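Local coordinates for cobalamin biosynthesis protein CobN (Mycobacterium tuberculosis, PDB 7C6O) that probably serves as the large catalytic subunit of cobaltochelatase, the ligase that inserts cobalt into the corrin ring during cobalamin biosynthesis, at residues A[616-628]-A[1118-1130]. Numbering follows the deposited sequence.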
ATOM      1  N   PRO A 616       0.975   6.622 -20.955  1.00 14.63           N
ATOM      2  CA  PRO A 616       0.861   7.928 -21.608  1.00 16.53           C
ATOM      3  C   PRO A 616      -0.568   8.439 -21.505  1.00 17.08           C
ATOM      4  O   PRO A 616      -1.528   7.670 -21.605  1.00 17.44           O
ATOM      5  CB  PRO A 616       1.264   7.638 -23.059  1.00 18.14           C
ATOM      6  CG  PRO A 616       0.988   6.186 -23.243  1.00 18.08           C
ATOM      7  CD  PRO A 616       1.295   5.550 -21.913  1.00 15.53           C
ATOM      8  N   MET A 617      -0.699   9.746 -21.276  1.00 15.58           N
ATOM      9  CA  MET A 617      -1.983  10.402 -21.073  1.00 13.93           C
ATOM     10  C   MET A 617      -2.194  11.485 -22.122  1.00 15.96           C
ATOM     11  O   MET A 617      -1.237  12.085 -22.618  1.00 18.94           O
ATOM     12  CB  MET A 617      -2.073  11.033 -19.674  1.00 12.07           C
ATOM     13  CG  MET A 617      -1.777  10.072 -18.530  1.00 13.16           C
ATOM     14  SD  MET A 617      -3.002   8.759 -18.355  1.00 15.83           S
ATOM     15  CE  MET A 617      -4.448   9.701 -17.869  1.00 16.53           C
ATOM     16  N   ALA A 618      -3.461  11.741 -22.444  1.00 16.23           N
ATOM     17  CA  ALA A 618      -3.820  12.802 -23.376  1.00 16.38           C
ATOM     18  C   ALA A 618      -5.268  13.203 -23.130  1.00 17.57           C
ATOM     19  O   ALA A 618      -6.040  12.460 -22.518  1.00 19.66           O
ATOM     20  CB  ALA A 618      -3.622  12.369 -24.833  1.00 18.83           C
ATOM     21  N   ARG A 619      -5.624  14.390 -23.617  1.00 15.81           N
ATOM     22  CA  ARG A 619      -6.990  14.876 -23.466  1.00 19.36           C
ATOM     23  C   ARG A 619      -7.954  13.986 -24.242  1.00 17.64           C
ATOM     24  O   ARG A 619      -7.629  13.485 -25.322  1.00 18.49           O
ATOM     25  CB  ARG A 619      -7.088  16.324 -23.950  1.00 23.33           C
ATOM     26  CG  ARG A 619      -7.928  17.224 -23.058  1.00 28.36           C
ATOM     27  CD  ARG A 619      -7.571  18.693 -23.264  1.00 29.34           C
ATOM     28  NE  ARG A 619      -8.069  19.215 -24.531  1.00 32.55           N
ATOM     29  CZ  ARG A 619      -9.077  20.077 -24.641  1.00 30.83           C
ATOM     30  NH1 ARG A 619      -9.694  20.524 -23.556  1.00 29.83           N
ATOM     31  NH2 ARG A 619      -9.462  20.497 -25.837  1.00 28.26           N
ATOM     32  N   ALA A 620      -9.150  13.785 -23.680  1.00 16.33           N
ATOM     33  CA  ALA A 620     -10.113  12.882 -24.305  1.00 15.00           C
ATOM     34  C   ALA A 620     -10.605  13.426 -25.642  1.00 18.00           C
ATOM     35  O   ALA A 620     -10.801  12.659 -26.593  1.00 15.35           O
ATOM     36  CB  ALA A 620     -11.292  12.635 -23.366  1.00 13.48           C
ATOM     37  N   GLU A 621     -10.814  14.742 -25.727  1.00 14.58           N
ATOM     38  CA  GLU A 621     -11.320  15.424 -26.919  1.00 18.21           C
ATOM     39  C   GLU A 621     -12.731  14.965 -27.280  1.00 19.91           C
ATOM     40  O   GLU A 621     -13.331  14.155 -26.565  1.00 19.11           O
ATOM     41  CB  GLU A 621     -10.371  15.221 -28.107  1.00 20.24           C
ATOM     42  CG  GLU A 621      -9.008  15.885 -27.940  1.00 25.41           C
ATOM     43  CD  GLU A 621      -9.101  17.389 -27.723  1.00 34.32           C
ATOM     44  OE1 GLU A 621      -8.249  17.938 -26.989  1.00 38.55           O
ATOM     45  OE2 GLU A 621     -10.021  18.027 -28.279  1.00 36.54           O
ATOM     46  N   THR A 622     -13.275  15.486 -28.376  1.00 15.23           N
ATOM     47  CA  THR A 622     -14.623  15.147 -28.809  1.00 18.79           C
ATOM     48  C   THR A 622     -14.591  14.364 -30.114  1.00 16.70           C
ATOM     49  O   THR A 622     -13.610  14.388 -30.862  1.00 16.33           O
ATOM     50  CB  THR A 622     -15.488  16.400 -28.987  1.00 20.93           C
ATOM     51  OG1 THR A 622     -14.883  17.266 -29.956  1.00 23.94           O
ATOM     52  CG2 THR A 622     -15.632  17.138 -27.672  1.00 21.83           C
ATOM     53  N   TYR A 623     -15.699  13.680 -30.382  1.00 16.12           N
ATOM     54  CA  TYR A 623     -15.844  12.845 -31.564  1.00 16.32           C
ATOM     55  C   TYR A 623     -17.329  12.637 -31.815  1.00 15.99           C
ATOM     56  O   TYR A 623     -18.153  12.808 -30.913  1.00 12.88           O
ATOM     57  CB  TYR A 623     -15.140  11.494 -31.388  1.00 12.07           C
ATOM     58  CG  TYR A 623     -15.708  10.683 -30.243  1.00 11.84           C
ATOM     59  CD1 TYR A 623     -15.238  10.854 -28.946  1.00 14.45           C
ATOM     60  CD2 TYR A 623     -16.727   9.759 -30.455  1.00 12.39           C
ATOM     61  CE1 TYR A 623     -15.761  10.123 -27.893  1.00 14.06           C
ATOM     62  CE2 TYR A 623     -17.257   9.025 -29.408  1.00 17.24           C
ATOM     63  CZ  TYR A 623     -16.770   9.212 -28.129  1.00 15.41           C
ATOM     64  OH  TYR A 623     -17.292   8.481 -27.086  1.00 15.94           O
ATOM     65  N   GLY A 624     -17.653  12.260 -33.049  1.00 15.54           N
ATOM     66  CA  GLY A 624     -19.015  11.874 -33.383  1.00 14.64           C
ATOM     67  C   GLY A 624     -20.040  12.919 -32.990  1.00 10.61           C
ATOM     68  O   GLY A 624     -19.850  14.124 -33.195  1.00 12.31           O
ATOM     69  N   ASP A 625     -21.142  12.456 -32.396  1.00 10.25           N
ATOM     70  CA  ASP A 625     -22.241  13.358 -32.075  1.00 14.04           C
ATOM     71  C   ASP A 625     -21.919  14.282 -30.910  1.00 13.16           C
ATOM     72  O   ASP A 625     -22.579  15.315 -30.754  1.00 13.95           O
ATOM     73  CB  ASP A 625     -23.508  12.556 -31.779  1.00 14.56           C
ATOM     74  CG  ASP A 625     -24.186  12.059 -33.041  1.00 18.91           C
ATOM     75  OD1 ASP A 625     -24.016  12.703 -34.101  1.00 18.21           O
ATOM     76  OD2 ASP A 625     -24.889  11.030 -32.974  1.00 20.65           O
ATOM     77  N   ILE A 626     -20.934  13.930 -30.082  1.00 14.35           N
ATOM     78  CA  ILE A 626     -20.459  14.864 -29.067  1.00 16.10           C
ATOM     79  C   ILE A 626     -19.811  16.071 -29.729  1.00 14.91           C
ATOM     80  O   ILE A 626     -20.042  17.219 -29.330  1.00 15.38           O
ATOM     81  CB  ILE A 626     -19.489  14.155 -28.103  1.00 20.06           C
ATOM     82  CG1 ILE A 626     -20.233  13.113 -27.267  1.00 25.71           C
ATOM     83  CG2 ILE A 626     -18.805  15.156 -27.198  1.00 21.34           C
ATOM     84  CD1 ILE A 626     -19.316  12.258 -26.424  1.00 29.03           C
ATOM     85  N   ALA A 627     -19.001  15.833 -30.765  1.00 14.80           N
ATOM     86  CA  ALA A 627     -18.404  16.940 -31.504  1.00 18.05           C
ATOM     87  C   ALA A 627     -19.464  17.737 -32.255  1.00 15.84           C
ATOM     88  O   ALA A 627     -19.375  18.967 -32.345  1.00 14.78           O
ATOM     89  CB  ALA A 627     -17.336  16.414 -32.464  1.00 15.46           C
ATOM     90  N   ARG A 628     -20.475  17.054 -32.801  1.00 14.70           N
ATOM     91  CA  ARG A 628     -21.563  17.759 -33.476  1.00 12.43           C
ATOM     92  C   ARG A 628     -22.328  18.645 -32.501  1.00 13.98           C
ATOM     93  O   ARG A 628     -22.725  19.764 -32.847  1.00 12.92           O
ATOM     94  CB  ARG A 628     -22.506  16.755 -34.142  1.00 11.83           C
ATOM     95  CG  ARG A 628     -23.436  17.376 -35.190  1.00 13.01           C
ATOM     96  CD  ARG A 628     -24.569  16.428 -35.569  1.00 15.10           C
ATOM     97  NE  ARG A 628     -24.111  15.052 -35.738  1.00 17.64           N
ATOM     98  CZ  ARG A 628     -23.569  14.576 -36.856  1.00 17.39           C
ATOM     99  NH1 ARG A 628     -23.419  15.364 -37.911  1.00 14.67           N
ATOM    100  NH2 ARG A 628     -23.180  13.310 -36.917  1.00 16.82           N
ATOM    101  N   VAL A1118     -17.424   8.026 -18.127  1.00 12.52           N
ATOM    102  CA  VAL A1118     -16.343   7.101 -18.463  1.00 11.60           C
ATOM    103  C   VAL A1118     -16.640   6.397 -19.779  1.00 12.69           C
ATOM    104  O   VAL A1118     -15.742   6.179 -20.603  1.00 11.23           O
ATOM    105  CB  VAL A1118     -16.130   6.100 -17.310  1.00 14.59           C
ATOM    106  CG1 VAL A1118     -15.237   4.951 -17.744  1.00 16.61           C
ATOM    107  CG2 VAL A1118     -15.535   6.810 -16.102  1.00 16.44           C
ATOM    108  N   PHE A1119     -17.912   6.052 -20.009  1.00 12.57           N
ATOM    109  CA  PHE A1119     -18.289   5.349 -21.232  1.00  9.82           C
ATOM    110  C   PHE A1119     -17.964   6.182 -22.467  1.00 12.88           C
ATOM    111  O   PHE A1119     -17.345   5.691 -23.417  1.00 13.51           O
ATOM    112  CB  PHE A1119     -19.779   4.997 -21.192  1.00 13.22           C
ATOM    113  CG  PHE A1119     -20.211   4.037 -22.270  1.00 12.88           C
ATOM    114  CD1 PHE A1119     -20.035   2.671 -22.112  1.00 13.52           C
ATOM    115  CD2 PHE A1119     -20.798   4.499 -23.437  1.00 12.56           C
ATOM    116  CE1 PHE A1119     -20.434   1.786 -23.097  1.00 15.64           C
ATOM    117  CE2 PHE A1119     -21.202   3.619 -24.424  1.00 12.81           C
ATOM    118  CZ  PHE A1119     -21.020   2.262 -24.255  1.00 13.48           C
ATOM    119  N   ARG A1120     -18.358   7.456 -22.464  1.00 12.73           N
ATOM    120  CA  ARG A1120     -18.145   8.282 -23.648  1.00 13.54           C
ATOM    121  C   ARG A1120     -16.716   8.807 -23.733  1.00 11.61           C
ATOM    122  O   ARG A1120     -16.141   8.853 -24.824  1.00 12.77           O
ATOM    123  CB  ARG A1120     -19.137   9.442 -23.668  1.00 14.94           C
ATOM    124  CG  ARG A1120     -20.583   9.019 -23.843  1.00 17.57           C
ATOM    125  CD  ARG A1120     -21.390  10.188 -24.353  1.00 19.35           C
ATOM    126  NE  ARG A1120     -22.831   9.970 -24.298  1.00 16.72           N
ATOM    127  CZ  ARG A1120     -23.566   9.552 -25.320  1.00 16.76           C
ATOM    128  NH1 ARG A1120     -22.998   9.288 -26.490  1.00 14.24           N
ATOM    129  NH2 ARG A1120     -24.875   9.399 -25.170  1.00 13.77           N
ATOM    130  N   ALA A1121     -16.124   9.214 -22.604  1.00  9.83           N
ATOM    131  CA  ALA A1121     -14.789   9.799 -22.655  1.00 11.09           C
ATOM    132  C   ALA A1121     -13.692   8.763 -22.866  1.00 11.13           C
ATOM    133  O   ALA A1121     -12.604   9.124 -23.329  1.00 12.80           O
ATOM    134  CB  ALA A1121     -14.501  10.595 -21.377  1.00 11.76           C
ATOM    135  N   ARG A1122     -13.944   7.493 -22.550  1.00 12.17           N
ATOM    136  CA  ARG A1122     -12.877   6.503 -22.616  1.00 14.95           C
ATOM    137  C   ARG A1122     -13.322   5.212 -23.294  1.00 13.84           C
ATOM    138  O   ARG A1122     -12.699   4.781 -24.269  1.00 13.63           O
ATOM    139  CB  ARG A1122     -12.348   6.211 -21.206  1.00 13.46           C
ATOM    140  CG  ARG A1122     -10.940   5.621 -21.165  1.00 15.40           C
ATOM    141  CD  ARG A1122     -10.965   4.103 -21.149  1.00 17.64           C
ATOM    142  NE  ARG A1122     -11.581   3.578 -19.932  1.00 16.96           N
ATOM    143  CZ  ARG A1122     -11.921   2.305 -19.758  1.00 17.65           C
ATOM    144  NH1 ARG A1122     -11.712   1.423 -20.728  1.00 14.94           N
ATOM    145  NH2 ARG A1122     -12.479   1.915 -18.616  1.00 15.54           N
ATOM    146  N   VAL A1123     -14.403   4.601 -22.794  1.00 12.07           N
ATOM    147  CA  VAL A1123     -14.745   3.228 -23.169  1.00 11.09           C
ATOM    148  C   VAL A1123     -14.927   3.099 -24.679  1.00 11.19           C
ATOM    149  O   VAL A1123     -14.346   2.211 -25.314  1.00 14.03           O
ATOM    150  CB  VAL A1123     -15.998   2.758 -22.409  1.00 12.98           C
ATOM    151  CG1 VAL A1123     -16.442   1.392 -22.908  1.00 14.45           C
ATOM    152  CG2 VAL A1123     -15.722   2.711 -20.910  1.00  9.79           C
ATOM    153  N   VAL A1124     -15.732   3.973 -25.274  1.00 12.76           N
ATOM    154  CA  VAL A1124     -15.968   3.942 -26.714  1.00 15.12           C
ATOM    155  C   VAL A1124     -15.354   5.157 -27.408  1.00 16.11           C
ATOM    156  O   VAL A1124     -15.739   5.496 -28.529  1.00 15.53           O
ATOM    157  CB  VAL A1124     -17.466   3.810 -27.040  1.00 17.00           C
ATOM    158  CG1 VAL A1124     -17.997   2.474 -26.547  1.00 17.34           C
ATOM    159  CG2 VAL A1124     -18.251   4.960 -26.434  1.00 19.41           C
ATOM    160  N   ASN A1125     -14.408   5.818 -26.756  1.00 13.76           N
ATOM    161  CA  ASN A1125     -13.673   6.909 -27.378  1.00 13.64           C
ATOM    162  C   ASN A1125     -12.740   6.337 -28.437  1.00 13.55           C
ATOM    163  O   ASN A1125     -11.856   5.538 -28.099  1.00 12.63           O
ATOM    164  CB  ASN A1125     -12.885   7.677 -26.316  1.00 16.21           C
ATOM    165  CG  ASN A1125     -12.271   8.956 -26.847  1.00 16.32           C
ATOM    166  OD1 ASN A1125     -11.926   9.059 -28.023  1.00 18.84           O
ATOM    167  ND2 ASN A1125     -12.128   9.945 -25.971  1.00 13.38           N
ATOM    168  N   PRO A1126     -12.891   6.704 -29.713  1.00 14.65           N
ATOM    169  CA  PRO A1126     -12.023   6.115 -30.746  1.00 15.14           C
ATOM    170  C   PRO A1126     -10.544   6.351 -30.502  1.00 14.54           C
ATOM    171  O   PRO A1126      -9.720   5.533 -30.931  1.00 16.20           O
ATOM    172  CB  PRO A1126     -12.505   6.792 -32.040  1.00 17.00           C
ATOM    173  CG  PRO A1126     -13.226   8.027 -31.594  1.00 17.91           C
ATOM    174  CD  PRO A1126     -13.843   7.677 -30.272  1.00 16.88           C
ATOM    175  N   ARG A1127     -10.178   7.433 -29.808  1.00 13.94           N
ATOM    176  CA  ARG A1127      -8.770   7.671 -29.502  1.00 13.84           C
ATOM    177  C   ARG A1127      -8.230   6.620 -28.539  1.00 17.09           C
ATOM    178  O   ARG A1127      -7.096   6.152 -28.696  1.00 17.20           O
ATOM    179  CB  ARG A1127      -8.583   9.075 -28.923  1.00 17.33           C
ATOM    180  CG  ARG A1127      -8.745  10.198 -29.937  1.00 22.61           C
ATOM    181  CD  ARG A1127      -8.526  11.559 -29.290  1.00 25.21           C
ATOM    182  NE  ARG A1127      -7.320  11.580 -28.466  0.82 29.73           N
ATOM    183  CZ  ARG A1127      -6.089  11.741 -28.943  0.49 31.12           C
ATOM    184  NH1 ARG A1127      -5.893  11.898 -30.245  0.63 30.43           N
ATOM    185  NH2 ARG A1127      -5.052  11.746 -28.118  1.00 30.82           N
ATOM    186  N   TRP A1128      -9.027   6.237 -27.537  1.00 14.44           N
ATOM    187  CA  TRP A1128      -8.580   5.214 -26.597  1.00 13.02           C
ATOM    188  C   TRP A1128      -8.572   3.834 -27.239  1.00 13.58           C
ATOM    189  O   TRP A1128      -7.646   3.046 -27.017  1.00 15.26           O
ATOM    190  CB  TRP A1128      -9.461   5.207 -25.349  1.00 11.55           C
ATOM    191  CG  TRP A1128      -9.036   4.159 -24.366  1.00 11.23           C
ATOM    192  CD1 TRP A1128      -8.023   4.252 -23.457  1.00 14.45           C
ATOM    193  CD2 TRP A1128      -9.592   2.848 -24.218  1.00 12.80           C
ATOM    194  NE1 TRP A1128      -7.917   3.083 -22.744  1.00 13.82           N
ATOM    195  CE2 TRP A1128      -8.871   2.205 -23.190  1.00 16.29           C
ATOM    196  CE3 TRP A1128     -10.629   2.157 -24.850  1.00 12.16           C
ATOM    197  CZ2 TRP A1128      -9.158   0.905 -22.779  1.00 16.76           C
ATOM    198  CZ3 TRP A1128     -10.914   0.867 -24.437  1.00 15.37           C
ATOM    199  CH2 TRP A1128     -10.180   0.254 -23.414  1.00 16.19           C
ATOM    200  N   MET A1129      -9.603   3.514 -28.028  1.00 14.60           N
ATOM    201  CA  MET A1129      -9.630   2.213 -28.689  1.00 17.04           C
ATOM    202  C   MET A1129      -8.459   2.063 -29.651  1.00 14.79           C
ATOM    203  O   MET A1129      -7.829   1.002 -29.711  1.00 14.11           O
ATOM    204  CB  MET A1129     -10.961   2.012 -29.415  1.00 17.20           C
ATOM    205  CG  MET A1129     -12.158   1.937 -28.482  1.00 17.07           C
ATOM    206  SD  MET A1129     -13.675   1.395 -29.294  1.00 18.85           S
ATOM    207  CE  MET A1129     -13.220  -0.275 -29.765  1.00 20.95           C
ATOM    208  N   ALA A1130      -8.140   3.121 -30.402  1.00 15.94           N
ATOM    209  CA  ALA A1130      -6.999   3.061 -31.309  1.00 16.64           C
ATOM    210  C   ALA A1130      -5.692   2.926 -30.537  1.00 18.55           C
ATOM    211  O   ALA A1130      -4.771   2.229 -30.982  1.00 15.62           O
ATOM    212  CB  ALA A1130      -6.976   4.299 -32.206  1.00 14.88           C
TER
HETATM  213  O   HOH W   1      -6.744  10.950 -25.831  1.00 27.34           O
HETATM  214  O   HOH W   2     -11.899  11.768 -29.130  1.00 16.54           O
HETATM  215  O   HOH W   3     -20.275   8.855 -27.460  1.00 24.04           O
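Ala618, on the short strand 617-619, sets its CB against the edge of the Arg1127 guanidinium, 3.6 Å from Arg1127 NH2. One residue on, Arg619 turns its side chain away to a salt bridge with Asp694, while its carbonyl oxygen takes a bond from a water that in turn accepts from Arg1127 NE. Ala620 makes the first direct polar link. Ala620 O receives Asn1125 ND2 at 3.1 Å in a nearly straight bond (172°), the acceptor lying in the amide plane although the donor stands above the carbonyl plane. Asn1125 ND2 also donates to Ala1121 O (2.8 Å), and its OD1 accepts from Arg1127 N (3.0 Å), so three bonds fix the rotation of this buried amide. A second water joins Ala620 O to Asn1125 OD1, and Ala620 CB packs beside Ala1121 CB.

Tyr623 is the residue most covered across the contact. With CG lodged between the backbone N and the carbonyl carbon (chi1 61°), the Tyr623 ring reaches the second segment and receives Pro1126 CD over one face in a CH-pi contact, 3.5 Å from the ring centroid and 10° off its normal. At the far end Tyr623 OH donates to Arg1120 O (2.6 Å) in the carbonyl plane, on a lone pair, and a third water ties the hydroxyl to Arg1120 NH1. Ile626 CD1 then packs on Arg1120 CD, 3.6 Å away, the two side chains crossing at a slant; Arg1120 NE is salt-bridged to Asp666.

The acceptors Ala1121 O and Arg1120 O lie in the last turns of helix 1111-1123, where the wider pi-type turn falls. Asn1125 is the N-cap of helix 1126-1132: the arrangement is an asparagine-capped helix-helix junction, docked against the strand-to-helix connection between 617-619 and 624-642.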